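Local coordinates for protein exodeoxyribonuclease III (PDB 2JC4) that acts as a 3'-5' exonuclease in DNA repair, probably degrading double-stranded DNA with the help of bound magnesium or manganese ions, at residues Ile67-Val72 / Ala94-Val99; Asp155-Glu160 / Arg210-Arg215; Tyr198-Tyr203 / Leu214-Ile219. All blocks are in the same frame, centred on the assembly; numbering follows the deposited sequence. Where two conformers were deposited one is given.

Following the chain from its N terminus, interaction 1 closes first: strand 65-69 passes into the loop at 70-72, and after the intervening strand 76-78 the chain comes back to run along 91-96 in nearly the same direction, joining an end of one sheet of the sandwich to the other. It is complete before interaction 2 opens at 155-160, to be closed at 210-215 after a long excursion through helices 170-180 and 187-191. Interaction 3 starts within that excursion, at 198-203, and closes on 214-219, which overlaps 210-215 in Leu214 and Arg215. Interactions 1 and 2 lie on opposite sides of the chain centre. Interactions 1 and 3 reach the same sheet, through strands 91-96 and 217-221.

Interaction 1 (Ile67-Val72 / Ala94-Val99); sequences IVSRSV and ATVSGV
Where the two sheets of the DNase I-like beta sandwich face each other, Ile67 and Ser69 on strand 65-69 meet Ala94 and Val96 on strand 91-96. The two short strands run almost parallel, at 17°, with their axes 9.6 Å apart, a gap that side chains rather than backbone bonds must fill. Ile67 supplies length: its CD1 reaches to 4.1 Å from CB of Ala94, a residue small enough to receive it, while Ile67 CG2 lies 4.3 Å from Val96 CG2. The other branch of Val96, CG1, is anti to the backbone N (chi1 -172°) and comes within 3.7 Å of Ser69 CB.

Serines take over where the strands end. Ser69 turns its OG back between its own N and carbonyl carbon (chi1 52°) and donates to Ser71 O at 2.6 Å, in the carbonyl plane, which ties down the bend after the strand. Ser71 OG then hydrogen-bonds to Ser97 OG at 3.0 Å at the solvent-facing margin of the contact, hydroxyl to hydroxyl. A water extends this polar edge, donating to Val72 O at 2.7 Å and accepting from Ser97 N at 2.9 Å. Ser97 sits at a corner of the type I' turn from Val96 to Val99, which carries its OG and N out toward Ser71 and the water.

Around the contact, strand 53-57 touches Ile67 through Val55. Strand 29-33 contributes Val31 against Ile67 and Ile29 against Val96, and beyond the turn the hairpin continues into strand 99-105, where Ala94 pairs with Val101.

Interaction 2 (Asp155-Glu160 / Arg210-Arg215); sequences DCYDPE and RKLGLR
Asp155 and Arg215 hold the tight, buried end of this contact. Arg215 donates its NE to Asp155 OD1 at 2.8 Å in a nearly straight bond (162°); the acceptor lies close to the guanidinium plane, but the nitrogen comes from above the carboxylate, the two flat groups being turned 54° apart. A weak second bond runs from Arg215 NH2 to Asp155 OD2 at 3.3 Å. The bend of the arginine at chi3 lays its end alongside the aspartate. Because Asp155 OD1 also meets Arg189 and Arg215 NH2 meets Asp186, these buried charges are probably balanced within a network.

The backbones are bridged at Cys156 and Leu214: Arg215 N donates to Asp155 O at 3.0 Å and Tyr157 N to Gly213 O at 3.2 Å. Leu214 CD2 packs 3.6 Å from Cys156 CA; a leucine suits the place because its branched end can reach back over the bridge and fill the space beside the cysteine.

The close packing continues at the aromatic ring. Gly213 O lies at the edge of the Tyr157 ring, in its plane, and Leu212 CB sits over one face, 4.0 Å from the centroid and 15° off the normal, a CH-pi contact. This side is more open to solvent, both Tyr157 and Leu212 being partly exposed. At the other end a water donates to Asp155 OD2 at 2.8 Å and accepts only weakly from Arg215 NH2.

The whole is an isolated beta bridge between two irregular loops, pinned by a salt bridge at one end and, through Cys156, by its disulfide to Cys168.

Interaction 3 (Tyr198-Tyr203 / Leu214-Ile219); sequences YTWFDY and LRIDHI
Thr199 places OG1 between its backbone N and carbonyl carbon (chi1 63°), and Asp217 carries CG beside its own N (chi1 -59°); hydroxyl and carboxylate are thereby brought together next to a classic beta bulge, in which Thr199 and Trp200 both face Leu214. Thr199 OG1 donates to the anti lone pair of Asp217 OD2, 2.7 Å away, and accepts from Ile216 N at 3.1 Å. A small, branched hydroxyl residue suits this buried place, since one oxygen serves two partners while CG2 packs near the Arg215 chain.

Asp217 OD2 is also hydrogen-bonded to His247 ND1, an Asp-His pair of the kind found in the active sites of DNase I-like nucleases. Both residues are predicted to matter for catalysis, and Thr199 is well placed as a second-shell group that steadies the aspartate.

In the bulge, Leu214 O accepts from both Thr199 N, at 2.8 Å, and Trp200 N, at 3.0 Å, while Leu214 N returns a bond to Trp200 O. The indole, which also meets the His247 ring, lies alongside Leu214, with Trp200 CZ3 3.6 Å from Leu214 CD1. Ile216 crosses the indole side chain at a slant, its CD1 3.7 Å from Trp200 CB.

Interaction 1 (Ile67-Val72 / Ala94-Val99)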
loop_
_atom_site.group_PDB
_atom_site.type_symbol
_atom_site.label_atom_id
_atom_site.label_comp_id
_atom_site.label_asym_id
_atom_site.label_seq_id
_atom_site.Cartn_x
_atom_site.Cartn_y
_atom_site.Cartn_z
ATOM N N ILE A 67 -4.581 2.079 9.625
ATOM C CA ILE A 67 -5.796 2.450 8.865
ATOM C C ILE A 67 -6.441 3.634 9.581
ATOM O O ILE A 67 -6.688 3.582 10.793
ATOM C CB ILE A 67 -6.815 1.304 8.735
ATOM C CG1 ILE A 67 -6.221 0.127 7.950
ATOM C CG2 ILE A 67 -8.086 1.814 8.088
ATOM C CD1 ILE A 67 -7.022 -1.154 8.045
ATOM N N VAL A 68 -6.681 4.697 8.836
ATOM C CA VAL A 68 -7.172 5.950 9.441
ATOM C C VAL A 68 -8.442 6.323 8.689
ATOM O O VAL A 68 -8.436 6.347 7.455
ATOM C CB VAL A 68 -6.129 7.061 9.299
ATOM C CG1 VAL A 68 -6.638 8.350 9.919
ATOM C CG2 VAL A 68 -4.768 6.630 9.888
ATOM N N SER A 69 -9.543 6.564 9.407
ATOM C CA SER A 69 -10.813 6.763 8.718
ATOM C C SER A 69 -11.779 7.607 9.537
ATOM O O SER A 69 -11.681 7.643 10.758
ATOM C CB SER A 69 -11.458 5.403 8.393
ATOM O OG SER A 69 -11.530 4.577 9.558
ATOM N N ARG A 70 -12.697 8.302 8.877
ATOM C CA ARG A 70 -13.686 9.039 9.673
ATOM C C ARG A 70 -14.777 8.100 10.187
ATOM O O ARG A 70 -15.376 8.378 11.228
ATOM C CB ARG A 70 -14.191 10.325 9.002
ATOM C CG ARG A 70 -13.163 11.474 9.245
ATOM C CD ARG A 70 -13.737 12.863 9.398
ATOM N NE ARG A 70 -14.161 13.136 10.770
ATOM C CZ ARG A 70 -14.376 14.355 11.249
ATOM N NH1 ARG A 70 -14.163 15.412 10.467
ATOM N NH2 ARG A 70 -14.785 14.518 12.509
ATOM N N SER A 71 -14.983 6.978 9.493
ATOM C CA SER A 71 -15.780 5.856 10.035
ATOM C C SER A 71 -14.973 4.964 11.006
ATOM O O SER A 71 -13.787 4.738 10.815
ATOM C CB SER A 71 -16.340 5.010 8.894
ATOM O OG SER A 71 -17.361 5.728 8.216
ATOM N N VAL A 72 -15.628 4.428 12.029
ATOM C CA VAL A 72 -14.970 3.542 12.983
ATOM C C VAL A 72 -14.605 2.219 12.274
ATOM O O VAL A 72 -15.477 1.566 11.665
ATOM C CB VAL A 72 -15.890 3.279 14.235
ATOM C CG1 VAL A 72 -15.213 2.384 15.271
ATOM C CG2 VAL A 72 -16.310 4.606 14.891
ATOM N N ALA A 94 -9.508 -4.185 8.257
ATOM C CA ALA A 94 -10.671 -3.799 9.037
ATOM C C ALA A 94 -11.771 -3.516 8.046
ATOM O O ALA A 94 -11.486 -3.298 6.881
ATOM C CB ALA A 94 -10.388 -2.573 9.869
ATOM N N THR A 95 -13.009 -3.556 8.527
ATOM C CA THR A 95 -14.192 -3.271 7.717
ATOM C C THR A 95 -14.605 -1.855 8.071
ATOM O O THR A 95 -14.910 -1.553 9.255
ATOM C CB THR A 95 -15.352 -4.269 8.007
ATOM O OG1 THR A 95 -14.876 -5.613 7.894
ATOM C CG2 THR A 95 -16.498 -4.058 7.039
ATOM N N VAL A 96 -14.583 -0.999 7.047
ATOM C CA VAL A 96 -14.772 0.434 7.184
ATOM C C VAL A 96 -15.886 0.823 6.238
ATOM O O VAL A 96 -15.758 0.623 5.021
ATOM C CB VAL A 96 -13.476 1.238 6.811
ATOM C CG1 VAL A 96 -13.645 2.702 7.147
ATOM C CG2 VAL A 96 -12.235 0.679 7.524
ATOM N N SER A 97 -16.996 1.349 6.770
ATOM C CA SER A 97 -18.152 1.698 5.902
ATOM C C SER A 97 -18.555 0.549 4.982
ATOM O O SER A 97 -18.814 0.768 3.794
ATOM C CB SER A 97 -17.843 2.902 5.018
ATOM O OG SER A 97 -17.781 4.092 5.763
ATOM N N GLY A 98 -18.577 -0.664 5.512
ATOM C CA GLY A 98 -18.949 -1.833 4.717
ATOM C C GLY A 98 -17.942 -2.327 3.674
ATOM O O GLY A 98 -18.224 -3.285 2.963
ATOM N N VAL A 99 -16.761 -1.695 3.590
ATOM C CA VAL A 99 -15.718 -2.169 2.677
ATOM C C VAL A 99 -14.627 -2.855 3.507
ATOM O O VAL A 99 -14.148 -2.270 4.488
ATOM C CB VAL A 99 -15.092 -0.979 1.928
ATOM C CG1 VAL A 99 -13.950 -1.449 1.025
ATOM C CG2 VAL A 99 -16.166 -0.258 1.138
HETATM O O HOH W 1 -17.167 1.421 9.619
#

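Interaction 2 (Asp155-Glu160 / Arg210-Arg215)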
loop_
_atom_site.group_PDB
_atom_site.type_symbol
_atom_site.label_atom_id
_atom_site.label_comp_id
_atom_site.label_asym_id
_atom_site.label_seq_id
_atom_site.Cartn_x
_atom_site.Cartn_y
_atom_site.Cartn_z
ATOM N N ASP A 155 6.187 -0.270 -15.597
ATOM C CA ASP A 155 6.230 0.097 -14.165
ATOM C C ASP A 155 7.654 0.197 -13.615
ATOM O O ASP A 155 7.847 0.461 -12.450
ATOM C CB ASP A 155 5.445 -0.952 -13.359
ATOM C CG ASP A 155 4.017 -1.076 -13.860
ATOM O OD1 ASP A 155 3.402 -0.017 -14.132
ATOM O OD2 ASP A 155 3.494 -2.193 -13.984
ATOM N N CYS A 156 8.657 -0.077 -14.454
ATOM C CA CYS A 156 10.081 0.052 -14.060
ATOM C C CYS A 156 10.789 0.965 -15.075
ATOM O O CYS A 156 10.865 0.601 -16.247
ATOM C CB CYS A 156 10.741 -1.334 -14.036
ATOM S SG CYS A 156 9.965 -2.555 -12.932
ATOM N N TYR A 157 11.270 2.145 -14.648
ATOM C CA TYR A 157 11.943 3.105 -15.573
ATOM C C TYR A 157 13.157 2.389 -16.155
ATOM O O TYR A 157 13.807 1.584 -15.475
ATOM C CB TYR A 157 12.346 4.444 -14.896
ATOM C CG TYR A 157 13.554 4.311 -14.046
ATOM C CD1 TYR A 157 14.833 4.492 -14.591
ATOM C CD2 TYR A 157 13.445 3.925 -12.705
ATOM C CE1 TYR A 157 15.963 4.328 -13.823
ATOM C CE2 TYR A 157 14.569 3.762 -11.930
ATOM C CZ TYR A 157 15.827 3.971 -12.496
ATOM O OH TYR A 157 16.954 3.791 -11.726
ATOM N N ASP A 158 13.495 2.652 -17.398
ATOM C CA ASP A 158 14.672 1.944 -17.967
ATOM C C ASP A 158 14.634 0.405 -17.637
ATOM O O ASP A 158 15.488 -0.100 -16.925
ATOM C CB ASP A 158 15.982 2.624 -17.479
ATOM C CG ASP A 158 16.147 4.111 -17.991
ATOM O OD1 ASP A 158 15.618 4.486 -19.079
ATOM O OD2 ASP A 158 16.835 4.910 -17.310
ATOM N N PRO A 159 13.613 -0.338 -18.133
ATOM C CA PRO A 159 13.395 -1.743 -17.745
ATOM C C PRO A 159 14.563 -2.688 -17.989
ATOM O O PRO A 159 14.747 -3.671 -17.246
ATOM C CB PRO A 159 12.192 -2.184 -18.609
ATOM C CG PRO A 159 11.857 -1.082 -19.465
ATOM C CD PRO A 159 12.576 0.143 -19.060
ATOM N N GLU A 160 15.384 -2.399 -19.004
ATOM C CA GLU A 160 16.600 -3.194 -19.228
ATOM C C GLU A 160 17.552 -3.212 -18.008
ATOM O O GLU A 160 18.194 -4.233 -17.726
ATOM C CB GLU A 160 17.314 -2.758 -20.529
ATOM C CG GLU A 160 17.956 -1.382 -20.491
ATOM C CD GLU A 160 16.973 -0.188 -20.564
ATOM O OE1 GLU A 160 15.755 -0.357 -20.892
ATOM O OE2 GLU A 160 17.451 0.947 -20.287
ATOM N N ARG A 210 13.884 13.801 -11.923
ATOM C CA ARG A 210 14.185 13.207 -13.247
ATOM C C ARG A 210 13.029 12.357 -13.832
ATOM O O ARG A 210 13.089 11.909 -14.997
ATOM C CB ARG A 210 15.470 12.382 -13.111
ATOM C CG ARG A 210 16.647 13.305 -12.800
ATOM C CD ARG A 210 17.781 12.560 -12.155
ATOM N NE ARG A 210 18.398 11.631 -13.103
ATOM C CZ ARG A 210 19.248 10.648 -12.769
ATOM N NH1 ARG A 210 19.582 10.428 -11.497
ATOM N NH2 ARG A 210 19.783 9.905 -13.727
ATOM N N LYS A 211 11.969 12.177 -13.036
ATOM C CA LYS A 211 10.756 11.422 -13.454
ATOM C C LYS A 211 10.989 9.893 -13.506
ATOM O O LYS A 211 10.252 9.159 -14.184
ATOM C CB LYS A 211 10.213 11.919 -14.814
ATOM C CG LYS A 211 10.026 13.443 -14.964
ATOM C CD LYS A 211 9.229 13.825 -16.251
ATOM C CE LYS A 211 7.730 13.566 -16.109
ATOM N NZ LYS A 211 7.052 14.505 -15.178
ATOM N N LEU A 212 11.999 9.415 -12.767
ATOM C CA LEU A 212 12.486 8.033 -12.875
ATOM C C LEU A 212 12.102 7.231 -11.618
ATOM O O LEU A 212 12.634 7.441 -10.545
ATOM C CB LEU A 212 14.008 8.028 -13.104
ATOM C CG LEU A 212 14.454 8.697 -14.445
ATOM C CD1 LEU A 212 15.930 8.551 -14.649
ATOM C CD2 LEU A 212 13.688 8.198 -15.696
ATOM N N GLY A 213 11.159 6.318 -11.763
ATOM C CA GLY A 213 10.624 5.606 -10.598
ATOM C C GLY A 213 10.067 4.213 -10.932
ATOM O O GLY A 213 10.227 3.703 -12.058
ATOM N N LEU A 214 9.466 3.581 -9.922
ATOM C CA LEU A 214 8.742 2.312 -10.044
ATOM C C LEU A 214 7.266 2.511 -9.613
ATOM O O LEU A 214 6.967 3.304 -8.713
ATOM C CB LEU A 214 9.382 1.225 -9.187
ATOM C CG LEU A 214 10.913 1.034 -9.311
ATOM C CD1 LEU A 214 11.299 -0.017 -8.306
ATOM C CD2 LEU A 214 11.306 0.598 -10.696
ATOM N N ARG A 215 6.360 1.809 -10.281
ATOM C CA ARG A 215 4.983 1.684 -9.773
ATOM C C ARG A 215 4.881 0.446 -8.907
ATOM O O ARG A 215 4.677 -0.662 -9.421
ATOM C CB ARG A 215 3.934 1.637 -10.902
ATOM C CG ARG A 215 2.488 1.700 -10.399
ATOM C CD ARG A 215 1.455 1.636 -11.557
ATOM N NE ARG A 215 1.433 0.307 -12.178
ATOM C CZ ARG A 215 0.433 -0.573 -12.021
ATOM N NH1 ARG A 215 -0.627 -0.260 -11.293
ATOM N NH2 ARG A 215 0.483 -1.751 -12.615
HETATM O O HOH W 2 1.377 -2.270 -15.775
#

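Interaction 3 (Tyr198-Tyr203 / Leu214-Ile219)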
loop_
_atom_site.group_PDB
_atom_site.type_symbol
_atom_site.label_atom_id
_atom_site.label_comp_id
_atom_site.label_asym_id
_atom_site.label_seq_id
_atom_site.Cartn_x
_atom_site.Cartn_y
_atom_site.Cartn_z
ATOM N N TYR A 198 4.511 6.008 -12.018
ATOM C CA TYR A 198 5.390 5.605 -10.897
ATOM C C TYR A 198 4.938 6.156 -9.535
ATOM O O TYR A 198 4.427 7.284 -9.434
ATOM C CB TYR A 198 6.815 6.066 -11.148
ATOM C CG TYR A 198 7.365 5.668 -12.502
ATOM C CD1 TYR A 198 7.159 4.391 -13.023
ATOM C CD2 TYR A 198 8.121 6.563 -13.234
ATOM C CE1 TYR A 198 7.716 4.011 -14.256
ATOM C CE2 TYR A 198 8.653 6.197 -14.482
ATOM C CZ TYR A 198 8.435 4.928 -14.973
ATOM O OH TYR A 198 8.973 4.585 -16.194
ATOM N N THR A 199 5.140 5.359 -8.477
ATOM C CA THR A 199 4.702 5.755 -7.132
ATOM C C THR A 199 5.864 5.867 -6.155
ATOM O O THR A 199 5.679 6.378 -5.054
ATOM C CB THR A 199 3.715 4.713 -6.564
ATOM O OG1 THR A 199 4.392 3.475 -6.424
ATOM C CG2 THR A 199 2.494 4.500 -7.532
ATOM N N TRP A 200 7.039 5.327 -6.532
ATOM C CA TRP A 200 8.242 5.415 -5.726
ATOM C C TRP A 200 9.362 5.973 -6.584
ATOM O O TRP A 200 9.482 5.586 -7.749
ATOM C CB TRP A 200 8.671 4.030 -5.214
ATOM C CG TRP A 200 10.008 4.076 -4.549
ATOM C CD1 TRP A 200 10.299 4.568 -3.305
ATOM C CD2 TRP A 200 11.244 3.626 -5.107
ATOM N NE1 TRP A 200 11.640 4.453 -3.066
ATOM C CE2 TRP A 200 12.248 3.882 -4.152
ATOM C CE3 TRP A 200 11.600 3.035 -6.336
ATOM C CZ2 TRP A 200 13.600 3.551 -4.365
ATOM C CZ3 TRP A 200 12.941 2.695 -6.558
ATOM C CH2 TRP A 200 13.933 2.961 -5.563
ATOM N N PHE A 201 10.118 6.919 -6.032
ATOM C CA PHE A 201 11.275 7.490 -6.710
ATOM C C PHE A 201 12.410 7.532 -5.673
ATOM O O PHE A 201 12.256 8.102 -4.589
ATOM C CB PHE A 201 10.971 8.921 -7.200
ATOM C CG PHE A 201 9.729 9.044 -8.073
ATOM C CD1 PHE A 201 8.434 9.081 -7.485
ATOM C CD2 PHE A 201 9.857 9.167 -9.462
ATOM C CE1 PHE A 201 7.294 9.201 -8.295
ATOM C CE2 PHE A 201 8.701 9.299 -10.291
ATOM C CZ PHE A 201 7.442 9.325 -9.701
ATOM N N ASP A 202 13.547 6.906 -5.994
ATOM C CA ASP A 202 14.657 6.874 -5.079
ATOM C C ASP A 202 15.082 8.314 -4.716
ATOM O O ASP A 202 15.192 9.194 -5.596
ATOM C CB ASP A 202 15.815 6.087 -5.734
ATOM C CG ASP A 202 16.834 5.558 -4.722
ATOM O OD1 ASP A 202 17.169 6.248 -3.742
ATOM O OD2 ASP A 202 17.313 4.422 -4.930
ATOM N N TYR A 203 15.301 8.559 -3.433
ATOM C CA TYR A 203 15.945 9.806 -3.016
ATOM C C TYR A 203 17.324 9.966 -3.665
ATOM O O TYR A 203 17.732 11.088 -4.018
ATOM C CB TYR A 203 16.140 9.837 -1.501
ATOM C CG TYR A 203 14.925 9.887 -0.589
ATOM C CD1 TYR A 203 13.883 10.826 -0.778
ATOM C CD2 TYR A 203 14.872 9.060 0.537
ATOM C CE1 TYR A 203 12.803 10.899 0.115
ATOM C CE2 TYR A 203 13.804 9.127 1.445
ATOM C CZ TYR A 203 12.776 10.043 1.219
ATOM O OH TYR A 203 11.757 10.077 2.123
ATOM N N LEU A 214 9.466 3.581 -9.922
ATOM C CA LEU A 214 8.742 2.312 -10.044
ATOM C C LEU A 214 7.266 2.511 -9.613
ATOM O O LEU A 214 6.967 3.304 -8.713
ATOM C CB LEU A 214 9.382 1.225 -9.187
ATOM C CG LEU A 214 10.913 1.034 -9.311
ATOM C CD1 LEU A 214 11.299 -0.017 -8.306
ATOM C CD2 LEU A 214 11.306 0.598 -10.696
ATOM N N ARG A 215 6.360 1.809 -10.281
ATOM C CA ARG A 215 4.983 1.684 -9.773
ATOM C C ARG A 215 4.881 0.446 -8.907
ATOM O O ARG A 215 4.677 -0.662 -9.421
ATOM C CB ARG A 215 3.934 1.637 -10.902
ATOM C CG ARG A 215 2.488 1.700 -10.399
ATOM C CD ARG A 215 1.455 1.636 -11.557
ATOM N NE ARG A 215 1.433 0.307 -12.178
ATOM C CZ ARG A 215 0.433 -0.573 -12.021
ATOM N NH1 ARG A 215 -0.627 -0.260 -11.293
ATOM N NH2 ARG A 215 0.483 -1.751 -12.615
ATOM N N ILE A 216 5.001 0.637 -7.594
ATOM C CA ILE A 216 4.958 -0.479 -6.631
ATOM C C ILE A 216 3.883 -0.355 -5.574
ATOM O O ILE A 216 3.685 -1.294 -4.775
ATOM C CB ILE A 216 6.343 -0.698 -5.951
ATOM C CG1 ILE A 216 6.829 0.600 -5.255
ATOM C CG2 ILE A 216 7.389 -1.218 -7.031
ATOM C CD1 ILE A 216 8.185 0.434 -4.503
ATOM N N ASP A 217 3.225 0.802 -5.521
ATOM C CA ASP A 217 2.096 0.992 -4.628
ATOM C C ASP A 217 0.792 0.860 -5.403
ATOM O O ASP A 217 0.551 1.616 -6.395
ATOM C CB ASP A 217 2.201 2.377 -3.977
ATOM C CG ASP A 217 3.492 2.540 -3.196
ATOM O OD1 ASP A 217 3.481 2.151 -2.025
ATOM O OD2 ASP A 217 4.480 3.115 -3.732
ATOM N N HIS A 218 -0.058 -0.074 -4.962
ATOM C CA HIS A 218 -1.218 -0.481 -5.809
ATOM C C HIS A 218 -2.493 -0.501 -5.016
ATOM O O HIS A 218 -2.452 -0.556 -3.791
ATOM C CB HIS A 218 -0.997 -1.881 -6.421
ATOM C CG HIS A 218 0.303 -2.023 -7.162
ATOM N ND1 HIS A 218 0.633 -1.222 -8.223
ATOM C CD2 HIS A 218 1.378 -2.825 -6.941
ATOM C CE1 HIS A 218 1.847 -1.544 -8.656
ATOM N NE2 HIS A 218 2.319 -2.521 -7.895
ATOM N N ILE A 219 -3.633 -0.514 -5.716
ATOM C CA ILE A 219 -4.938 -0.652 -5.048
ATOM C C ILE A 219 -5.683 -1.751 -5.810
ATOM O O ILE A 219 -6.007 -1.575 -6.974
ATOM C CB ILE A 219 -5.741 0.671 -5.059
ATOM C CG1 ILE A 219 -4.970 1.770 -4.286
ATOM C CG2 ILE A 219 -7.119 0.470 -4.365
ATOM C CD1 ILE A 219 -5.581 3.134 -4.385
#